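PDB 2Q1A: 2-keto-3-deoxy-D-arabinonate dehydratase from Sulfolobus solfataricus, which catalyses the magnesium-dependent dehydration of 2-dehydro-3-deoxy-D-arabinonate to 2,5-dioxopentanoate, a step on the pentose oxidation route from D-arabinonate to 2-oxoglutarate. Local coordinates for residues 145-150 / 249-254; 157-162 / 193-198; 75-80 / 242-247. All blocks are in the same frame, centred on the assembly; numbering follows the deposited sequence.

Interaction 1: 145-150 / 249-254; sequences ELAVVL and GTILTT. With MG (magnesium ion), chain B.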
loop_
_atom_site.group_PDB
_atom_site.type_symbol
_atom_site.label_atom_id
_atom_site.label_comp_id
_atom_site.label_asym_id
_atom_site.label_seq_id
_atom_site.Cartn_x
_atom_site.Cartn_y
_atom_site.Cartn_z
ATOM N N GLU A 145 10.555 -32.336 15.672
ATOM C CA GLU A 145 11.366 -32.367 14.457
ATOM C C GLU A 145 12.289 -31.160 14.342
ATOM O O GLU A 145 11.943 -30.057 14.768
ATOM C CB GLU A 145 10.462 -32.445 13.224
ATOM C CG GLU A 145 9.461 -33.598 13.245
ATOM C CD GLU A 145 8.763 -33.833 11.916
ATOM O OE1 GLU A 145 7.800 -34.634 11.893
ATOM O OE2 GLU A 145 9.173 -33.238 10.888
ATOM N N LEU A 146 13.471 -31.381 13.780
ATOM C CA LEU A 146 14.332 -30.289 13.352
ATOM C C LEU A 146 13.828 -29.781 11.997
ATOM O O LEU A 146 13.509 -30.574 11.098
ATOM C CB LEU A 146 15.787 -30.753 13.240
ATOM C CG LEU A 146 16.817 -29.766 12.680
ATOM C CD1 LEU A 146 17.101 -28.647 13.673
ATOM C CD2 LEU A 146 18.106 -30.489 12.296
ATOM N N ALA A 147 13.747 -28.462 11.865
ATOM C CA ALA A 147 13.240 -27.847 10.651
ATOM C C ALA A 147 14.188 -26.779 10.123
ATOM O O ALA A 147 14.797 -26.036 10.897
ATOM C CB ALA A 147 11.866 -27.269 10.892
ATOM N N VAL A 148 14.316 -26.719 8.800
ATOM C CA VAL A 148 15.149 -25.698 8.166
ATOM C C VAL A 148 14.304 -24.581 7.556
ATOM O O VAL A 148 13.204 -24.827 7.050
ATOM C CB VAL A 148 16.095 -26.294 7.085
ATOM C CG1 VAL A 148 17.254 -27.046 7.732
ATOM C CG2 VAL A 148 15.331 -27.197 6.102
ATOM N N VAL A 149 14.818 -23.356 7.629
ATOM C CA VAL A 149 14.270 -22.241 6.858
ATOM C C VAL A 149 15.087 -22.131 5.567
ATOM O O VAL A 149 16.324 -22.145 5.604
ATOM C CB VAL A 149 14.291 -20.909 7.646
ATOM C CG1 VAL A 149 13.612 -19.808 6.853
ATOM C CG2 VAL A 149 13.591 -21.067 8.987
ATOM N N LEU A 150 14.389 -22.035 4.435
ATOM C CA LEU A 150 15.033 -22.027 3.110
ATOM C C LEU A 150 14.767 -20.752 2.304
ATOM O O LEU A 150 13.746 -20.090 2.503
ATOM C CB LEU A 150 14.569 -23.242 2.296
ATOM C CG LEU A 150 14.636 -24.607 2.984
ATOM C CD1 LEU A 150 13.803 -25.646 2.251
ATOM C CD2 LEU A 150 16.081 -25.071 3.131
ATOM N N GLY A 249 11.746 -18.094 2.583
ATOM C CA GLY A 249 11.260 -18.214 3.950
ATOM C C GLY A 249 10.421 -19.452 4.186
ATOM O O GLY A 249 9.875 -19.626 5.277
ATOM N N THR A 250 10.318 -20.306 3.163
ATOM C CA THR A 250 9.696 -21.630 3.278
ATOM C C THR A 250 10.388 -22.454 4.377
ATOM O O THR A 250 11.611 -22.352 4.574
ATOM C CB THR A 250 9.749 -22.400 1.915
ATOM O OG1 THR A 250 8.855 -21.787 0.978
ATOM C CG2 THR A 250 9.372 -23.883 2.072
ATOM N N ILE A 251 9.601 -23.255 5.092
ATOM C CA ILE A 251 10.145 -24.149 6.098
ATOM C C ILE A 251 9.943 -25.602 5.690
ATOM O O ILE A 251 8.836 -26.003 5.306
ATOM C CB ILE A 251 9.539 -23.900 7.510
ATOM C CG1 ILE A 251 10.018 -22.563 8.079
ATOM C CG2 ILE A 251 9.918 -25.025 8.461
ATOM C CD1 ILE A 251 9.437 -22.210 9.451
ATOM N N LEU A 252 11.029 -26.369 5.763
ATOM C CA LEU A 252 10.984 -27.816 5.641
ATOM C C LEU A 252 11.249 -28.472 6.996
ATOM O O LEU A 252 12.288 -28.232 7.629
ATOM C CB LEU A 252 12.002 -28.317 4.605
ATOM C CG LEU A 252 12.167 -29.835 4.420
ATOM C CD1 LEU A 252 10.861 -30.512 4.020
ATOM C CD2 LEU A 252 13.253 -30.151 3.409
ATOM N N THR A 253 10.306 -29.300 7.434
ATOM C CA THR A 253 10.485 -30.083 8.653
ATOM C C THR A 253 10.927 -31.516 8.320
ATOM O O THR A 253 10.299 -32.199 7.507
ATOM C CB THR A 253 9.249 -30.010 9.591
ATOM O OG1 THR A 253 9.558 -30.644 10.834
ATOM C CG2 THR A 253 8.008 -30.652 8.977
ATOM N N THR A 254 12.018 -31.951 8.951
ATOM C CA THR A 254 12.808 -33.090 8.466
ATOM C C THR A 254 12.420 -34.503 8.940
ATOM O O THR A 254 13.155 -35.459 8.686
ATOM C CB THR A 254 14.313 -32.866 8.726
ATOM O OG1 THR A 254 14.558 -32.833 10.138
ATOM C CG2 THR A 254 14.772 -31.550 8.105
HETATM MG MG MG B . 6.372 -35.647 10.827
HETATM O O HOH W 1 7.640 -34.753 9.261
HETATM O O HOH W 2 14.108 -34.136 12.418
#
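Val148 and Leu252 are an antiparallel hydrogen-bonded pair. Val148 N lies 2.8 Å from Leu252 O, and Leu252 N lies 3.0 Å from Val148 O. Their side chains run side by side, with Val148 CG2 3.8 Å from Leu252 CB. Leu150 CD1 closes on the same CB. On the other face, Ala147 CB meets Ile251 CG2, and Val149 CG2 meets Ile251 CG1. This part is tightly packed. It ends in a G1 beta bulge, where Gly249 and Thr250 both face Leu150 and Gly249 N gives a 2.8 Å bond to Leu150 O.

The Glu145 end is polar and holds two waters. Leu146 O accepts from both Thr254 N, at 3.0 Å, and Thr254 OG1, at 2.7 Å. One water joins Thr254 OG1 to Leu146 N. OE1 of Glu145 binds the magnesium ion at 2.0 Å, alongside Glu143 and Asp164. OE2 accepts from Thr253 OG1 at 2.6 Å, 40° out of the carboxylate plane. That hydroxyl stands opposite its backbone N (chi1 -172°), which points it at Glu145. Gly255 N also bonds OE2, and a metal-bound water gives it a weak bond. Thr253 and Gly255 thus probably fix the carboxylate's rotation, with OE1 turned to the metal.

Interaction 2: 157-162 / 193-198; sequences LGYTIM and VIVTSD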
loop_
_atom_site.group_PDB
_atom_site.type_symbol
_atom_site.label_atom_id
_atom_site.label_comp_id
_atom_site.label_asym_id
_atom_site.label_seq_id
_atom_site.Cartn_x
_atom_site.Cartn_y
_atom_site.Cartn_z
ATOM N N LEU A 157 18.766 -21.162 5.396
ATOM C CA LEU A 157 18.927 -19.845 6.011
ATOM C C LEU A 157 18.978 -19.933 7.531
ATOM O O LEU A 157 19.423 -18.993 8.195
ATOM C CB LEU A 157 17.788 -18.905 5.603
ATOM C CG LEU A 157 17.579 -18.535 4.135
ATOM C CD1 LEU A 157 16.288 -17.738 3.971
ATOM C CD2 LEU A 157 18.770 -17.763 3.579
ATOM N N GLY A 158 18.503 -21.052 8.077
ATOM C CA GLY A 158 18.511 -21.264 9.515
ATOM C C GLY A 158 17.816 -22.529 9.967
ATOM O O GLY A 158 17.289 -23.288 9.149
ATOM N N TYR A 159 17.817 -22.745 11.281
ATOM C CA TYR A 159 17.214 -23.929 11.900
ATOM C C TYR A 159 16.243 -23.517 12.990
ATOM O O TYR A 159 16.391 -22.451 13.588
ATOM C CB TYR A 159 18.284 -24.825 12.529
ATOM C CG TYR A 159 19.322 -25.369 11.573
ATOM C CD1 TYR A 159 19.111 -26.571 10.897
ATOM C CD2 TYR A 159 20.532 -24.699 11.369
ATOM C CE1 TYR A 159 20.070 -27.084 10.031
ATOM C CE2 TYR A 159 21.499 -25.205 10.502
ATOM C CZ TYR A 159 21.256 -26.395 9.835
ATOM O OH TYR A 159 22.202 -26.903 8.974
ATOM N N THR A 160 15.267 -24.380 13.259
ATOM C CA THR A 160 14.276 -24.144 14.300
ATOM C C THR A 160 13.629 -25.471 14.749
ATOM O O THR A 160 13.850 -26.520 14.131
ATOM C CB THR A 160 13.207 -23.108 13.833
ATOM O OG1 THR A 160 12.456 -22.634 14.959
ATOM C CG2 THR A 160 12.262 -23.708 12.798
ATOM N N ILE A 161 12.853 -25.416 15.831
ATOM C CA ILE A 161 12.111 -26.569 16.327
ATOM C C ILE A 161 10.712 -26.548 15.723
ATOM O O ILE A 161 10.030 -25.520 15.785
ATOM C CB ILE A 161 11.958 -26.509 17.874
ATOM C CG1 ILE A 161 13.325 -26.553 18.563
ATOM C CG2 ILE A 161 11.011 -27.605 18.378
ATOM C CD1 ILE A 161 13.351 -25.840 19.890
ATOM N N MET A 162 10.275 -27.673 15.161
ATOM C CA MET A 162 8.891 -27.787 14.709
ATOM C C MET A 162 8.167 -28.968 15.338
ATOM O O MET A 162 8.756 -30.022 15.598
ATOM C CB MET A 162 8.783 -27.859 13.172
ATOM C CG MET A 162 7.342 -27.760 12.639
ATOM S SD MET A 162 7.177 -27.328 10.889
ATOM C CE MET A 162 7.372 -25.550 10.945
ATOM N N VAL A 193 12.884 -19.491 18.512
ATOM C CA VAL A 193 13.758 -18.699 17.657
ATOM C C VAL A 193 14.062 -19.410 16.340
ATOM O O VAL A 193 13.780 -20.605 16.171
ATOM C CB VAL A 193 15.104 -18.342 18.357
ATOM C CG1 VAL A 193 14.888 -17.347 19.497
ATOM C CG2 VAL A 193 15.825 -19.597 18.843
ATOM N N ILE A 194 14.621 -18.657 15.401
ATOM C CA ILE A 194 15.313 -19.240 14.262
ATOM C C ILE A 194 16.783 -18.930 14.481
ATOM O O ILE A 194 17.147 -17.780 14.726
ATOM C CB ILE A 194 14.807 -18.668 12.921
ATOM C CG1 ILE A 194 13.421 -19.248 12.607
ATOM C CG2 ILE A 194 15.797 -18.976 11.776
ATOM C CD1 ILE A 194 12.574 -18.379 11.711
ATOM N N VAL A 195 17.623 -19.958 14.439
ATOM C CA VAL A 195 19.057 -19.741 14.593
ATOM C C VAL A 195 19.722 -19.743 13.221
ATOM O O VAL A 195 19.377 -20.560 12.360
ATOM C CB VAL A 195 19.730 -20.758 15.568
ATOM C CG1 VAL A 195 19.056 -20.724 16.943
ATOM C CG2 VAL A 195 19.729 -22.174 14.996
ATOM N N THR A 196 20.652 -18.812 13.014
ATOM C CA THR A 196 21.383 -18.731 11.754
ATOM C C THR A 196 22.246 -19.973 11.576
ATOM O O THR A 196 22.550 -20.668 12.549
ATOM C CB THR A 196 22.243 -17.453 11.650
ATOM O OG1 THR A 196 23.026 -17.293 12.838
ATOM C CG2 THR A 196 21.360 -16.239 11.477
ATOM N N SER A 197 22.622 -20.249 10.330
ATOM C CA SER A 197 23.334 -21.476 9.968
ATOM C C SER A 197 24.640 -21.711 10.750
ATOM O O SER A 197 24.972 -22.849 11.085
ATOM C CB SER A 197 23.603 -21.489 8.462
ATOM O OG SER A 197 23.570 -22.811 7.959
ATOM N N ASP A 198 25.359 -20.632 11.053
ATOM C CA ASP A 198 26.627 -20.712 11.784
ATOM C C ASP A 198 26.463 -21.040 13.277
ATOM O O ASP A 198 27.446 -21.341 13.964
ATOM C CB ASP A 198 27.434 -19.414 11.607
ATOM C CG ASP A 198 26.636 -18.163 11.969
ATOM O OD1 ASP A 198 25.468 -18.299 12.405
ATOM O OD2 ASP A 198 27.177 -17.043 11.809
HETATM O O HOH W 3 22.532 -18.240 8.146
#
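Tyr159 and Val195 pair through their backbones as an antiparallel hydrogen-bonded pair. Tyr159 N donates to Val195 O at 2.9 Å, and Val195 N donates back to Tyr159 O at 2.9 Å. A CA-H...O contact follows from Ile194 CA to Tyr159 O. On the other side of this pair, Gly158 CA comes within 3.1 Å of Val195 O, an approach that its lack of a side chain permits.

One side chain bonds directly across. Thr160 OG1 donates to Val193 O at 2.7 Å, tilted 24° from the carbonyl plane. Its position anti to the backbone N (chi1 -165°) carries the hydroxyl over to the neighbouring strand.

The van der Waals contacts are few. Tyr159 CB rests on Val195 CG2 at 3.9 Å, and Ile194 CG1 approaches Thr160 CB. On the Tyr159 ring, CE2 lies 4.1 Å from Ser197 OG, obliquely. Ile200 and Pro203 also pack on Tyr159.

Water takes over where the strands part. It donates to Leu157 O and accepts from Ser197 N at 3.0 Å. Beyond it, Thr196 OG1 donates to the syn lone pair of Asp198 OD1, where the chain enters the 3-10 segment. Met1 N also bonds Thr196 OG1.

Strand 157-162 is also paired with strand 140-150, and there Leu157 and Gly158 both face Val149 as a classic beta bulge. The contact is thus plain antiparallel strand pairing within the FAH-family domain, joining the strand that leads on to the metal ligand Asp164 with strand 188-196.

Interaction 3: 75-80 / 242-247; sequences EVWGSG and RDNPIP. With 2KT (2-ketobutyric acid), chain C.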
loop_
_atom_site.group_PDB
_atom_site.type_symbol
_atom_site.label_atom_id
_atom_site.label_comp_id
_atom_site.label_asym_id
_atom_site.label_seq_id
_atom_site.Cartn_x
_atom_site.Cartn_y
_atom_site.Cartn_z
ATOM N N GLU A 75 5.036 -21.034 3.030
ATOM C CA GLU A 75 4.679 -22.446 2.919
ATOM C C GLU A 75 5.454 -23.261 3.963
ATOM O O GLU A 75 6.571 -22.894 4.341
ATOM C CB GLU A 75 4.992 -22.976 1.513
ATOM C CG GLU A 75 4.435 -22.137 0.361
ATOM C CD GLU A 75 4.606 -22.786 -1.008
ATOM O OE1 GLU A 75 5.379 -23.763 -1.142
ATOM O OE2 GLU A 75 3.957 -22.310 -1.961
ATOM N N VAL A 76 4.851 -24.355 4.428
ATOM C CA VAL A 76 5.541 -25.330 5.274
ATOM C C VAL A 76 5.390 -26.723 4.661
ATOM O O VAL A 76 4.280 -27.149 4.337
ATOM C CB VAL A 76 5.016 -25.342 6.747
ATOM C CG1 VAL A 76 5.883 -26.236 7.613
ATOM C CG2 VAL A 76 4.988 -23.946 7.332
ATOM N N TRP A 77 6.511 -27.420 4.500
ATOM C CA TRP A 77 6.493 -28.788 3.985
ATOM C C TRP A 77 7.149 -29.752 4.961
ATOM O O TRP A 77 8.066 -29.385 5.708
ATOM C CB TRP A 77 7.207 -28.892 2.636
ATOM C CG TRP A 77 6.584 -28.133 1.501
ATOM C CD1 TRP A 77 6.578 -26.782 1.326
ATOM C CD2 TRP A 77 5.927 -28.687 0.353
ATOM N NE1 TRP A 77 5.946 -26.455 0.152
ATOM C CE2 TRP A 77 5.541 -27.605 -0.470
ATOM C CE3 TRP A 77 5.628 -29.993 -0.064
ATOM C CZ2 TRP A 77 4.859 -27.784 -1.677
ATOM C CZ3 TRP A 77 4.950 -30.169 -1.268
ATOM C CH2 TRP A 77 4.578 -29.068 -2.060
ATOM N N GLY A 78 6.674 -30.995 4.930
ATOM C CA GLY A 78 7.212 -32.050 5.770
ATOM C C GLY A 78 7.905 -33.159 5.004
ATOM O O GLY A 78 7.638 -33.389 3.819
ATOM N N SER A 79 8.808 -33.842 5.693
ATOM C CA SER A 79 9.460 -35.020 5.163
ATOM C C SER A 79 9.090 -36.187 6.064
ATOM O O SER A 79 8.898 -36.009 7.265
ATOM C CB SER A 79 10.963 -34.817 5.154
ATOM O OG SER A 79 11.553 -35.538 4.093
ATOM N N GLY A 80 8.978 -37.377 5.490
ATOM C CA GLY A 80 8.531 -38.538 6.252
ATOM C C GLY A 80 9.506 -39.696 6.276
ATOM O O GLY A 80 10.226 -39.930 5.306
ATOM N N ARG A 242 12.355 -29.792 -6.747
ATOM C CA ARG A 242 12.304 -30.324 -8.114
ATOM C C ARG A 242 10.983 -29.996 -8.805
ATOM O O ARG A 242 9.922 -30.468 -8.377
ATOM C CB ARG A 242 12.517 -31.839 -8.114
ATOM C CG ARG A 242 12.457 -32.467 -9.501
ATOM C CD ARG A 242 12.759 -33.953 -9.451
ATOM N NE ARG A 242 14.147 -34.207 -9.070
ATOM C CZ ARG A 242 14.682 -35.418 -8.924
ATOM N NH1 ARG A 242 13.951 -36.512 -9.124
ATOM N NH2 ARG A 242 15.955 -35.531 -8.572
ATOM N N ASP A 243 11.063 -29.192 -9.870
ATOM C CA ASP A 243 9.886 -28.723 -10.615
ATOM C C ASP A 243 8.853 -28.006 -9.740
ATOM O O ASP A 243 7.668 -27.956 -10.067
ATOM C CB ASP A 243 9.222 -29.887 -11.359
ATOM C CG ASP A 243 10.128 -30.507 -12.383
ATOM O OD1 ASP A 243 10.818 -29.748 -13.092
ATOM O OD2 ASP A 243 10.149 -31.747 -12.476
ATOM N N ASN A 244 9.319 -27.438 -8.632
ATOM C CA ASN A 244 8.427 -26.948 -7.595
ATOM C C ASN A 244 9.009 -25.722 -6.909
ATOM O O ASN A 244 9.798 -25.841 -5.970
ATOM C CB ASN A 244 8.130 -28.060 -6.587
ATOM C CG ASN A 244 6.968 -27.737 -5.682
ATOM O OD1 ASN A 244 6.019 -27.063 -6.082
ATOM N ND2 ASN A 244 7.028 -28.229 -4.451
ATOM N N PRO A 245 8.628 -24.530 -7.393
ATOM C CA PRO A 245 9.129 -23.291 -6.814
ATOM C C PRO A 245 8.593 -23.105 -5.403
ATOM O O PRO A 245 7.402 -23.305 -5.161
ATOM C CB PRO A 245 8.560 -22.208 -7.746
ATOM C CG PRO A 245 7.327 -22.831 -8.339
ATOM C CD PRO A 245 7.691 -24.288 -8.506
ATOM N N ILE A 246 9.488 -22.742 -4.490
ATOM C CA ILE A 246 9.137 -22.411 -3.113
ATOM C C ILE A 246 9.571 -20.975 -2.840
ATOM O O ILE A 246 10.667 -20.574 -3.235
ATOM C CB ILE A 246 9.778 -23.391 -2.083
ATOM C CG1 ILE A 246 11.305 -23.465 -2.258
ATOM C CG2 ILE A 246 9.138 -24.785 -2.198
ATOM C CD1 ILE A 246 12.051 -23.996 -1.056
ATOM N N PRO A 247 8.701 -20.176 -2.201
ATOM C CA PRO A 247 9.086 -18.793 -1.901
ATOM C C PRO A 247 10.154 -18.673 -0.806
ATOM O O PRO A 247 10.359 -19.611 -0.036
ATOM C CB PRO A 247 7.767 -18.140 -1.472
ATOM C CG PRO A 247 6.871 -19.263 -1.079
ATOM C CD PRO A 247 7.328 -20.498 -1.765
HETATM C C4 2KT C . 4.622 -38.993 8.116
HETATM C C3 2KT C . 5.835 -39.182 8.510
HETATM C C2 2KT C . 6.289 -38.259 9.260
HETATM O O3 2KT C . 5.644 -37.230 9.476
HETATM C C 2KT C . 7.492 -38.394 9.833
HETATM O OXT 2KT C . 8.177 -39.424 9.635
HETATM O O 2KT C . 7.922 -37.474 10.572
#
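Glu75 and Pro247 touch by van der Waals contact. The proline ring crosses the glutamate side chain at about a right angle. Pro247 CD lies 3.6 Å from Glu75 CD, and Pro247 CG lies 4.0 Å from Glu75 CG. Ile246 turns its CG2 branch to the same carboxylate, 4.0 Å from Glu75 OE1. That methyl lies obliquely near the Trp77 ring. Leu240 of helix 233-241 packs on the same indole.

The amide of Asn244 meets the far end of this ring. Asn244 ND2 is 3.5 Å from Trp77 CH2, and the ring and amide planes are 77° apart. With chi1 at -166°, Asn244 CG swings away from the backbone N, and the amide reaches the indole. Asn244 ND2 also bonds Leu240 O at the end of the helix.

Strand 76-80 pairs in parallel with strand 250-253 in this FAH-family protein, and the loop 242-247 links helix 233-241 to that strand. The contact therefore packs one strand against the loop that leads into its neighbour. At the far end of strand 76-80 lies the substrate pocket. There Gly80 CA is 3.5 Å from OXT of the bound 2-ketobutyric acid. Ile81, Lys182 and Thr256 hydrogen-bond this ligand.

Polar bonds form within 75-80 and with the second subunit. Trp77 NE1 donates to Glu75 OE1 at 3.0 Å, nearly straight at 171°. The oxygen lies in the ring plane, while NE1 meets it on the anti side, tilted out of the carboxylate plane. Glu75 OE2 forms a salt bridge with Arg123 of the second subunit. The same arginine bonds Asn244 OD1, so both segments share one partner at the subunit interface. At the start of the loop, Arg242 makes a salt bridge to Asp136 of the second subunit.

How the interactions relate
From the N terminus, segment 75-80 comes first, then 145-150 and 157-162. Interaction 2 closes the first loop, when 193-198 returns to 157-162. Interaction 3 closes next at 242-247, and interaction 1 follows at 249-254. Interaction 2 is nested inside the loops of both others, while interactions 1 and 3 cross. Strand 250-253 stands between 76-80 and 140-150, and backbone bonds such as Thr253 N to Trp77 O join interactions 1 and 3. Strand 156-167 pairs with 140-150 and so carries the sheet on to interaction 2. Met162 packs on Ile251, Thr253 and Val76, touching the strands of both other contacts.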